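Local coordinates for protein acetyltransferase (Elizabethkingia anophelis, PDB 6AO7) that binds acetyl-CoA and probably transfers its acetyl group to an amine acceptor, as members of the GNAT family do, at residues D27-A32 against C60-P65; A51-E56 against E80-Q85; D94-A99 against K105-G110. One frame throughout, in Å; residues are numbered along the deposited sequence.

Interaction 1: residues D27-A32 against C60-P65. With ACO (acetyl coenzyme *a), chain B.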
# COMPACT_ATOMS: atom_id res chain seq x y z
N ASP A 27 8.24 4.47 25.61
CA ASP A 27 9.19 4.81 24.55
C ASP A 27 8.94 3.97 23.31
O ASP A 27 8.85 4.49 22.19
CB ASP A 27 10.63 4.63 25.05
CG ASP A 27 11.13 5.82 25.84
OD1 ASP A 27 10.35 6.77 26.07
OD2 ASP A 27 12.32 5.80 26.24
N LEU A 28 8.79 2.66 23.49
CA LEU A 28 8.55 1.79 22.34
C LEU A 28 7.14 1.97 21.78
O LEU A 28 6.96 2.16 20.57
CB LEU A 28 8.81 0.33 22.71
CG LEU A 28 10.27 -0.04 22.93
CD1 LEU A 28 10.39 -1.53 23.26
CD2 LEU A 28 11.10 0.32 21.70
N LEU A 29 6.11 1.88 22.64
CA LEU A 29 4.73 1.99 22.16
C LEU A 29 4.50 3.28 21.40
O LEU A 29 3.79 3.29 20.38
CB LEU A 29 3.75 1.87 23.34
CG LEU A 29 3.81 0.53 24.07
CD1 LEU A 29 3.32 0.64 25.53
CD2 LEU A 29 3.03 -0.55 23.31
N LEU A 30 5.12 4.38 21.85
CA LEU A 30 4.94 5.67 21.21
C LEU A 30 5.61 5.74 19.84
O LEU A 30 5.27 6.63 19.06
CB LEU A 30 5.48 6.80 22.11
CG LEU A 30 4.61 7.16 23.33
CD1 LEU A 30 5.39 8.01 24.35
CD2 LEU A 30 3.33 7.88 22.91
N LEU A 31 6.57 4.85 19.55
CA LEU A 31 7.12 4.82 18.20
C LEU A 31 6.06 4.39 17.20
O LEU A 31 6.10 4.81 16.03
CB LEU A 31 8.31 3.86 18.12
CG LEU A 31 9.54 4.13 18.99
CD1 LEU A 31 10.50 2.97 18.83
CD2 LEU A 31 10.20 5.47 18.63
N ALA A 32 5.10 3.58 17.65
CA ALA A 32 4.06 3.02 16.79
C ALA A 32 2.75 3.79 16.86
O ALA A 32 1.96 3.72 15.91
CB ALA A 32 3.81 1.56 17.17
N CYS A 60 7.93 -4.73 21.31
CA CYS A 60 6.67 -5.01 22.00
C CYS A 60 5.55 -5.08 20.98
O CYS A 60 5.66 -4.56 19.87
CB CYS A 60 6.35 -3.94 23.05
SG CYS A 60 6.16 -2.27 22.36
N TYR A 61 4.45 -5.73 21.39
CA TYR A 61 3.21 -5.63 20.64
C TYR A 61 2.02 -5.73 21.61
O TYR A 61 2.15 -6.23 22.73
CB TYR A 61 3.10 -6.68 19.53
CG TYR A 61 3.08 -8.14 19.96
CD1 TYR A 61 1.89 -8.74 20.40
CD2 TYR A 61 4.22 -8.93 19.86
CE1 TYR A 61 1.86 -10.08 20.74
CE2 TYR A 61 4.20 -10.28 20.20
CZ TYR A 61 3.01 -10.85 20.64
OH TYR A 61 2.96 -12.18 20.98
N VAL A 62 0.88 -5.23 21.15
CA VAL A 62 -0.37 -5.26 21.89
C VAL A 62 -1.43 -5.95 21.04
O VAL A 62 -1.68 -5.54 19.89
CB VAL A 62 -0.85 -3.85 22.27
CG1 VAL A 62 -2.21 -3.93 22.98
CG2 VAL A 62 0.20 -3.15 23.12
N LEU A 63 -2.05 -7.00 21.60
CA LEU A 63 -3.19 -7.68 21.00
C LEU A 63 -4.47 -7.15 21.61
O LEU A 63 -4.58 -7.05 22.84
CB LEU A 63 -3.11 -9.18 21.21
CG LEU A 63 -2.25 -9.97 20.23
CD1 LEU A 63 -2.14 -11.39 20.69
CD2 LEU A 63 -2.88 -9.91 18.82
N TYR A 64 -5.46 -6.86 20.77
CA TYR A 64 -6.68 -6.16 21.17
C TYR A 64 -7.88 -6.85 20.55
O TYR A 64 -8.20 -6.60 19.37
CB TYR A 64 -6.61 -4.70 20.75
CG TYR A 64 -7.89 -3.90 20.95
CD1 TYR A 64 -8.74 -3.62 19.89
CD2 TYR A 64 -8.21 -3.40 22.21
CE1 TYR A 64 -9.90 -2.87 20.08
CE2 TYR A 64 -9.36 -2.65 22.41
CZ TYR A 64 -10.20 -2.39 21.35
OH TYR A 64 -11.34 -1.65 21.55
N PRO A 65 -8.58 -7.71 21.29
CA PRO A 65 -9.74 -8.42 20.71
C PRO A 65 -10.86 -7.47 20.31
O PRO A 65 -11.21 -6.54 21.04
CB PRO A 65 -10.18 -9.35 21.84
CG PRO A 65 -8.92 -9.57 22.69
CD PRO A 65 -8.18 -8.26 22.60
N1A ACO B . 9.84 -0.79 1.10
C2A ACO B . 9.35 -1.88 1.68
N3A ACO B . 9.95 -2.73 2.52
C4A ACO B . 11.23 -2.38 2.72
C5A ACO B . 11.88 -1.29 2.17
C6A ACO B . 11.13 -0.45 1.32
N6A ACO B . 11.61 0.63 0.71
N7A ACO B . 13.22 -1.27 2.56
C8A ACO B . 13.33 -2.33 3.33
N9A ACO B . 12.17 -3.04 3.48
C1B ACO B . 11.96 -4.28 4.22
C2B ACO B . 13.20 -4.97 4.75
O2B ACO B . 13.94 -5.64 3.74
C3B ACO B . 12.53 -5.97 5.69
O3B ACO B . 11.96 -7.07 4.96
P3B ACO B . 12.66 -8.48 4.65
O7A ACO B . 13.81 -8.17 3.67
O8A ACO B . 13.09 -9.06 6.02
O9A ACO B . 11.63 -9.37 4.02
C4B ACO B . 11.30 -5.22 6.20
O4B ACO B . 11.17 -4.04 5.37
C5B ACO B . 11.36 -4.87 7.67
O5B ACO B . 11.57 -6.14 8.33
P1A ACO B . 12.08 -6.26 9.91
O1A ACO B . 13.53 -6.03 10.10
O2A ACO B . 11.65 -7.65 10.36
O3A ACO B . 11.22 -5.10 10.58
P2A ACO B . 11.44 -4.25 11.92
O4A ACO B . 12.32 -5.08 12.76
O5A ACO B . 12.07 -2.93 11.54
O6A ACO B . 10.00 -3.97 12.53
CBP ACO B . 8.41 -2.14 12.57
CCP ACO B . 9.01 -3.28 11.75
CDP ACO B . 7.69 -2.75 13.79
CEP ACO B . 7.38 -1.40 11.70
CAP ACO B . 9.53 -1.19 13.07
OAP ACO B . 10.28 -0.70 11.97
C9P ACO B . 9.07 -0.06 13.98
O9P ACO B . 8.92 -0.26 15.18
N8P ACO B . 8.79 1.10 13.39
C7P ACO B . 8.25 2.23 14.14
C6P ACO B . 6.91 1.91 14.78
C5P ACO B . 5.86 1.51 13.77
O5P ACO B . 5.76 2.10 12.70
N4P ACO B . 5.08 0.49 14.11
C3P ACO B . 3.98 0.01 13.27
C2P ACO B . 2.82 0.98 13.22
S1P ACO B . 1.19 0.28 12.79
C ACO B . 0.75 -0.44 14.36
O ACO B . 1.48 -0.43 15.30
CH3 ACO B . -0.60 -1.10 14.34

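Interaction 2: residues A51-E56 against E80-Q85. With ACO (acetyl coenzyme *a), chain B.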
# COMPACT_ATOMS: atom_id res chain seq x y z
N ALA A 51 9.48 -8.00 24.02
CA ALA A 51 10.58 -8.74 23.41
C ALA A 51 11.89 -8.28 24.04
O ALA A 51 12.21 -7.09 24.02
CB ALA A 51 10.61 -8.53 21.90
N LYS A 52 12.64 -9.22 24.61
CA LYS A 52 13.87 -8.93 25.33
C LYS A 52 15.08 -9.53 24.61
O LYS A 52 15.00 -10.63 24.05
CB LYS A 52 13.80 -9.47 26.77
N TYR A 53 16.19 -8.79 24.62
CA TYR A 53 17.45 -9.26 24.05
C TYR A 53 18.58 -8.80 24.94
O TYR A 53 18.76 -7.59 25.14
CB TYR A 53 17.65 -8.72 22.63
CG TYR A 53 19.00 -9.06 22.05
CD1 TYR A 53 19.24 -10.31 21.48
CD2 TYR A 53 20.05 -8.14 22.08
CE1 TYR A 53 20.48 -10.63 20.95
CE2 TYR A 53 21.29 -8.46 21.55
CZ TYR A 53 21.50 -9.70 20.99
OH TYR A 53 22.73 -10.02 20.46
N ASN A 54 19.37 -9.75 25.44
CA ASN A 54 20.40 -9.49 26.43
C ASN A 54 19.87 -8.56 27.51
O ASN A 54 20.44 -7.50 27.81
CB ASN A 54 21.67 -8.94 25.78
N ASN A 55 18.71 -8.93 28.05
CA ASN A 55 18.04 -8.36 29.22
C ASN A 55 17.32 -7.04 28.92
O ASN A 55 16.60 -6.54 29.78
CB ASN A 55 19.00 -8.15 30.40
CG ASN A 55 19.85 -9.37 30.67
OD1 ASN A 55 21.07 -9.36 30.49
ND2 ASN A 55 19.20 -10.45 31.11
N GLU A 56 17.45 -6.48 27.72
CA GLU A 56 16.85 -5.20 27.39
C GLU A 56 15.55 -5.40 26.63
O GLU A 56 15.46 -6.28 25.77
CB GLU A 56 17.83 -4.39 26.54
CG GLU A 56 17.33 -3.03 26.10
CD GLU A 56 18.33 -2.31 25.23
OE1 GLU A 56 19.33 -2.94 24.81
OE2 GLU A 56 18.13 -1.11 24.95
N GLU A 80 14.53 1.75 17.71
CA GLU A 80 15.13 2.32 16.50
C GLU A 80 16.53 1.77 16.24
O GLU A 80 16.88 1.54 15.08
CB GLU A 80 15.14 3.85 16.59
CG GLU A 80 13.86 4.47 16.04
CD GLU A 80 13.65 5.91 16.49
OE1 GLU A 80 14.23 6.31 17.52
OE2 GLU A 80 12.89 6.63 15.80
N LYS A 81 17.31 1.50 17.28
CA LYS A 81 18.66 0.99 17.07
C LYS A 81 18.66 -0.43 16.51
O LYS A 81 19.67 -0.86 15.93
CB LYS A 81 19.46 1.02 18.37
N PHE A 82 17.56 -1.16 16.65
CA PHE A 82 17.47 -2.57 16.30
C PHE A 82 16.57 -2.84 15.10
O PHE A 82 16.28 -4.00 14.80
CB PHE A 82 16.97 -3.40 17.49
CG PHE A 82 17.93 -3.46 18.63
CD1 PHE A 82 18.89 -4.45 18.69
CD2 PHE A 82 17.88 -2.52 19.65
CE1 PHE A 82 19.79 -4.50 19.75
CE2 PHE A 82 18.78 -2.56 20.70
CZ PHE A 82 19.73 -3.56 20.75
N GLN A 83 16.10 -1.80 14.42
CA GLN A 83 15.18 -2.06 13.32
C GLN A 83 15.93 -2.61 12.11
O GLN A 83 17.16 -2.52 12.02
CB GLN A 83 14.40 -0.78 12.96
CG GLN A 83 13.27 -0.43 13.95
CD GLN A 83 12.60 0.91 13.66
OE1 GLN A 83 12.77 1.48 12.58
NE2 GLN A 83 11.83 1.40 14.62
N ASN A 84 15.17 -3.20 11.18
CA ASN A 84 15.70 -3.72 9.92
C ASN A 84 16.77 -4.78 10.15
O ASN A 84 17.74 -4.89 9.40
CB ASN A 84 16.24 -2.58 9.04
CG ASN A 84 15.13 -1.70 8.55
OD1 ASN A 84 14.15 -2.19 8.00
ND2 ASN A 84 15.25 -0.39 8.79
N GLN A 85 16.59 -5.56 11.21
CA GLN A 85 17.41 -6.73 11.46
C GLN A 85 16.55 -7.97 11.61
O GLN A 85 17.05 -9.00 12.08
CB GLN A 85 18.27 -6.54 12.71
CG GLN A 85 18.80 -5.13 12.90
CD GLN A 85 19.70 -5.00 14.12
OE1 GLN A 85 20.21 -5.99 14.64
NE2 GLN A 85 19.90 -3.77 14.57
N1A ACO B . 9.84 -0.79 1.10
C2A ACO B . 9.35 -1.88 1.68
N3A ACO B . 9.95 -2.73 2.52
C4A ACO B . 11.23 -2.38 2.72
C5A ACO B . 11.88 -1.29 2.17
C6A ACO B . 11.13 -0.45 1.32
N6A ACO B . 11.61 0.63 0.71
N7A ACO B . 13.22 -1.27 2.56
C8A ACO B . 13.33 -2.33 3.33
N9A ACO B . 12.17 -3.04 3.48
C1B ACO B . 11.96 -4.28 4.22
C2B ACO B . 13.20 -4.97 4.75
O2B ACO B . 13.94 -5.64 3.74
C3B ACO B . 12.53 -5.97 5.69
O3B ACO B . 11.96 -7.07 4.96
P3B ACO B . 12.66 -8.48 4.65
O7A ACO B . 13.81 -8.17 3.67
O8A ACO B . 13.09 -9.06 6.02
O9A ACO B . 11.63 -9.37 4.02
C4B ACO B . 11.30 -5.22 6.20
O4B ACO B . 11.17 -4.04 5.37
C5B ACO B . 11.36 -4.87 7.67
O5B ACO B . 11.57 -6.14 8.33
P1A ACO B . 12.08 -6.26 9.91
O1A ACO B . 13.53 -6.03 10.10
O2A ACO B . 11.65 -7.65 10.36
O3A ACO B . 11.22 -5.10 10.58
P2A ACO B . 11.44 -4.25 11.92
O4A ACO B . 12.32 -5.08 12.76
O5A ACO B . 12.07 -2.93 11.54
O6A ACO B . 10.00 -3.97 12.53
CBP ACO B . 8.41 -2.14 12.57
CCP ACO B . 9.01 -3.28 11.75
CDP ACO B . 7.69 -2.75 13.79
CEP ACO B . 7.38 -1.40 11.70
CAP ACO B . 9.53 -1.19 13.07
OAP ACO B . 10.28 -0.70 11.97
C9P ACO B . 9.07 -0.06 13.98
O9P ACO B . 8.92 -0.26 15.18
N8P ACO B . 8.79 1.10 13.39
C7P ACO B . 8.25 2.23 14.14
C6P ACO B . 6.91 1.91 14.78
C5P ACO B . 5.86 1.51 13.77
O5P ACO B . 5.76 2.10 12.70
N4P ACO B . 5.08 0.49 14.11
C3P ACO B . 3.98 0.01 13.27
C2P ACO B . 2.82 0.98 13.22
S1P ACO B . 1.19 0.28 12.79
C ACO B . 0.75 -0.44 14.36
O ACO B . 1.48 -0.43 15.30
CH3 ACO B . -0.60 -1.10 14.34

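Interaction 3: residues D94-A99 against K105-G110. With ACO (acetyl coenzyme *a), chain B.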
# COMPACT_ATOMS: atom_id res chain seq x y z
N ASP A 94 5.29 -14.50 16.30
CA ASP A 94 4.85 -14.80 17.65
C ASP A 94 3.40 -14.37 17.87
O ASP A 94 2.64 -15.07 18.52
CB ASP A 94 5.78 -14.13 18.66
CG ASP A 94 5.59 -14.65 20.06
OD1 ASP A 94 6.12 -15.74 20.34
OD2 ASP A 94 4.91 -13.99 20.87
N VAL A 95 3.00 -13.22 17.31
CA VAL A 95 1.61 -12.77 17.43
C VAL A 95 0.67 -13.79 16.82
O VAL A 95 -0.39 -14.10 17.39
CB VAL A 95 1.41 -11.40 16.76
CG1 VAL A 95 -0.07 -11.00 16.85
CG2 VAL A 95 2.28 -10.36 17.37
N ILE A 96 1.03 -14.30 15.63
CA ILE A 96 0.20 -15.27 14.92
C ILE A 96 -0.04 -16.50 15.78
O ILE A 96 -1.16 -17.03 15.84
CB ILE A 96 0.85 -15.64 13.58
CG1 ILE A 96 0.84 -14.45 12.61
CG2 ILE A 96 0.16 -16.85 12.98
CD1 ILE A 96 1.70 -14.67 11.35
N LEU A 97 1.00 -16.97 16.47
CA LEU A 97 0.82 -18.14 17.33
C LEU A 97 -0.05 -17.81 18.54
O LEU A 97 -0.91 -18.61 18.92
CB LEU A 97 2.17 -18.68 17.77
CG LEU A 97 2.12 -20.11 18.31
CD1 LEU A 97 3.18 -20.97 17.64
CD2 LEU A 97 2.26 -20.15 19.83
N LYS A 98 0.16 -16.65 19.15
CA LYS A 98 -0.63 -16.29 20.33
C LYS A 98 -2.11 -16.15 20.00
O LYS A 98 -2.98 -16.54 20.79
CB LYS A 98 -0.11 -14.97 20.93
CG LYS A 98 0.61 -15.11 22.26
CD LYS A 98 1.99 -15.72 22.10
CE LYS A 98 2.91 -15.18 23.17
NZ LYS A 98 4.30 -15.66 23.03
N ALA A 99 -2.42 -15.59 18.83
CA ALA A 99 -3.81 -15.39 18.45
C ALA A 99 -4.50 -16.72 18.14
O ALA A 99 -5.66 -16.93 18.52
CB ALA A 99 -3.90 -14.45 17.25
N LYS A 105 -9.96 -16.48 14.81
CA LYS A 105 -9.97 -16.88 13.41
C LYS A 105 -9.35 -15.85 12.48
O LYS A 105 -8.82 -16.22 11.43
CB LYS A 105 -11.40 -17.19 12.95
N LYS A 106 -9.41 -14.55 12.82
CA LYS A 106 -8.79 -13.51 12.01
C LYS A 106 -7.87 -12.65 12.85
O LYS A 106 -8.18 -12.33 14.01
CB LYS A 106 -9.83 -12.62 11.33
CG LYS A 106 -10.68 -13.32 10.26
CD LYS A 106 -11.85 -12.43 9.90
CE LYS A 106 -12.25 -12.59 8.44
NZ LYS A 106 -13.45 -11.76 8.13
N LEU A 107 -6.74 -12.28 12.27
CA LEU A 107 -5.79 -11.35 12.86
C LEU A 107 -5.74 -10.11 11.97
O LEU A 107 -5.59 -10.23 10.75
CB LEU A 107 -4.42 -12.00 13.00
CG LEU A 107 -3.28 -11.24 13.70
CD1 LEU A 107 -3.65 -10.89 15.14
CD2 LEU A 107 -2.04 -12.09 13.64
N VAL A 108 -5.89 -8.94 12.58
CA VAL A 108 -5.99 -7.71 11.82
C VAL A 108 -4.88 -6.75 12.26
O VAL A 108 -4.47 -6.75 13.42
CB VAL A 108 -7.38 -7.08 12.00
CG1 VAL A 108 -7.41 -5.66 11.48
CG2 VAL A 108 -8.42 -7.95 11.30
N ILE A 109 -4.38 -5.96 11.32
CA ILE A 109 -3.47 -4.87 11.64
C ILE A 109 -3.78 -3.70 10.71
O ILE A 109 -4.08 -3.89 9.53
CB ILE A 109 -2.00 -5.31 11.53
CG1 ILE A 109 -1.09 -4.23 12.12
CG2 ILE A 109 -1.64 -5.67 10.05
CD1 ILE A 109 0.35 -4.71 12.36
N GLY A 110 -3.74 -2.49 11.27
CA GLY A 110 -4.00 -1.30 10.48
C GLY A 110 -2.82 -0.35 10.47
O GLY A 110 -2.27 -0.05 11.53
N1A ACO B . 9.84 -0.79 1.10
C2A ACO B . 9.35 -1.88 1.68
N3A ACO B . 9.95 -2.73 2.52
C4A ACO B . 11.23 -2.38 2.72
C5A ACO B . 11.88 -1.29 2.17
C6A ACO B . 11.13 -0.45 1.32
N6A ACO B . 11.61 0.63 0.71
N7A ACO B . 13.22 -1.27 2.56
C8A ACO B . 13.33 -2.33 3.33
N9A ACO B . 12.17 -3.04 3.48
C1B ACO B . 11.96 -4.28 4.22
C2B ACO B . 13.20 -4.97 4.75
O2B ACO B . 13.94 -5.64 3.74
C3B ACO B . 12.53 -5.97 5.69
O3B ACO B . 11.96 -7.07 4.96
P3B ACO B . 12.66 -8.48 4.65
O7A ACO B . 13.81 -8.17 3.67
O8A ACO B . 13.09 -9.06 6.02
O9A ACO B . 11.63 -9.37 4.02
C4B ACO B . 11.30 -5.22 6.20
O4B ACO B . 11.17 -4.04 5.37
C5B ACO B . 11.36 -4.87 7.67
O5B ACO B . 11.57 -6.14 8.33
P1A ACO B . 12.08 -6.26 9.91
O1A ACO B . 13.53 -6.03 10.10
O2A ACO B . 11.65 -7.65 10.36
O3A ACO B . 11.22 -5.10 10.58
P2A ACO B . 11.44 -4.25 11.92
O4A ACO B . 12.32 -5.08 12.76
O5A ACO B . 12.07 -2.93 11.54
O6A ACO B . 10.00 -3.97 12.53
CBP ACO B . 8.41 -2.14 12.57
CCP ACO B . 9.01 -3.28 11.75
CDP ACO B . 7.69 -2.75 13.79
CEP ACO B . 7.38 -1.40 11.70
CAP ACO B . 9.53 -1.19 13.07
OAP ACO B . 10.28 -0.70 11.97
C9P ACO B . 9.07 -0.06 13.98
O9P ACO B . 8.92 -0.26 15.18
N8P ACO B . 8.79 1.10 13.39
C7P ACO B . 8.25 2.23 14.14
C6P ACO B . 6.91 1.91 14.78
C5P ACO B . 5.86 1.51 13.77
O5P ACO B . 5.76 2.10 12.70
N4P ACO B . 5.08 0.49 14.11
C3P ACO B . 3.98 0.01 13.27
C2P ACO B . 2.82 0.98 13.22
S1P ACO B . 1.19 0.28 12.79
C ACO B . 0.75 -0.44 14.36
O ACO B . 1.48 -0.43 15.30
CH3 ACO B . -0.60 -1.10 14.34

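Interaction 1: residues D27-A32 against C60-P65
The sulfur of Cys60 is held between two leucines of the helix: Leu28 comes up to SG with its CB at 3.7 Å, and Leu29 reaches the same SG with its CD2, also at 3.7 Å. With chi1 of the cysteine at 61°, SG stands between the backbone N and the carbonyl carbon, a position that leaves it within reach of both leucines. Leu29 then serves a second partner with the same methyl, for its CD2 lies 3.8 Å from CG2 of Val62, the two side chains crossing at about a right angle. One branch of one leucine thus spans two residues of the strand, both of which start out toward the helix, while the intervening Tyr61 turns to the other face and packs on helix 87-101.

The arrangement illustrates how helices cover the mixed sheet of the GNAT fold. The axes of segments 27-32 and 60-65 run 68° apart in direction and come within 8.9 Å of each other, and helix 36-45 closes the layer where its Ile39 meets Leu29. The backbone of the helix is tied to the sheet as well, since Leu29 O accepts a hydrogen bond from Asn75 ND2 of strand 70-78.

Past Leu28 and Leu29, segment 27-32 reaches the cofactor. Leu31 O lies 3.3 Å from C6P of acetyl-CoA, and Ala32 CB is 3.5 Å from its N4P, placing the pantetheine arm beside the last residues of the segment. No hydrogen bond links the two segments themselves; sulfur and methyls meet by dispersion and burial, consistent with an apolar, buried seat for a segment whose Leu31 and Ala32 belong to the acetyl-CoA pocket.

Interaction 2: residues A51-E56 against E80-Q85
The phenyl ring of Phe82 meets two other flat groups, the phenol ring of Tyr53 and the carboxylate of Glu56, and both approach it obliquely. Tyr53 makes its contact through CD2, which lies 4.3 Å from CE1 of Phe82, with the ring planes turned about 60° from each other, so this is a loose aromatic meeting and not a stack. On the carboxylate side, Glu56 OE1 sits 4.1 Å from CZ of Phe82 and nearly as far from CE2, its plane turned 86° from the ring. The glutamate gets there by stretching out: CG is anti to the backbone N and the chain stays extended beyond it, carrying OE1 to the CZ end of the ring. No hydrogen bond is formed across this pairing.

Tyr53 and Glu56 can act together because they are the two ends of a type I' turn, the tight two-residue link of a beta hairpin. Tyr53 N donates to Glu56 O at 2.9 Å and Glu56 N returns a bond to Tyr53 O, so both side chains leave the tip of strands 47-53 and 56-65 toward the same partner. The side chain of Ile58, in the second strand, touches those of both Tyr53 and Phe82.

Phe82 itself immediately precedes Gln83-Asn84-Gln85-Gly86-Ile87-Gly88, which matches the Q/R-x-x-G-x-G/A pyrophosphate-binding motif of GNAT enzymes. Here the backbone takes over from side chains: Asn84 N gives a nearly straight hydrogen bond to O5A of acetyl-CoA, 3.1 Å long with an angle of 164° at the hydrogen, and Gly86 N and Gly88 N also bond to the cofactor. Gln83 runs alongside the pantetheine arm, with NE2 3.2 Å from C9P of acetyl-CoA; that same nitrogen is hydrogen-bonded to Val78 O.

Interaction 3: residues D94-A99 against K105-G110
This contact belongs to a beta-alpha-beta crossover in which helix 87-101 links the parallel neighbouring strands 70-78 and 106-112. Leu107 provides the strand's side of it, its two methyls shared among three helix residues. CD2 lies 3.9 Å from CG1 of Ile96 and equally near CG1 of Val95, whereas CD1 reaches CB of Ala99 at 4.1 Å. Val95 CG1 therefore touches both branches of the leucine, and the side chains of Val95 and Ile96 each cross that of Leu107 at about a right angle. With CG anti to the backbone N (chi1 -176°), the two methyls of Leu107 face Val95, Ile96 and Ala99 over one turn of the helix.

Asp94 and Lys98 take no part in the contact with Leu107 and pair with each other. Lys98 NZ binds Asp94 OD2 at 2.8 Å through the syn lone pair, a salt bridge between residues four apart, about one helical turn, and OD2 has a second partner in the hydroxyl of Tyr61.

Further along the strand the surroundings change from helix to cofactor: Gly110 O is 3.4 Å from the acetyl CH3 of acetyl-CoA, and Ile109 CG1 lies 3.9 Å from that methyl. Aliphatic groups alone meet across the two segments, consistent with shape and burial holding together the helix and a strand that also borders the acetyl group.

How the interactions relate
Interactions 1 and 3 are core contacts, whereas interaction 2 lies at the surface, its centre about 16 Å from the centre of the chain. All three reach the same mixed sheet and all touch acetyl-CoA. Strand 56-65 takes part in two layers: Cys60 and Val62 face helix 26-32 in interaction 1, while Tyr61 and Leu63 pack from the other face against Val95 of interaction 3. Interaction 2 adds the hairpin leading into that strand, and its Glu80 touches Leu31. Chemistry follows place: aliphatic groups and a sulfur in the core, aromatic rings and a carboxylate at the rim, where a backbone nitrogen of the same loop, that of Asn84, hydrogen-bonds a phosphate oxygen of the cofactor.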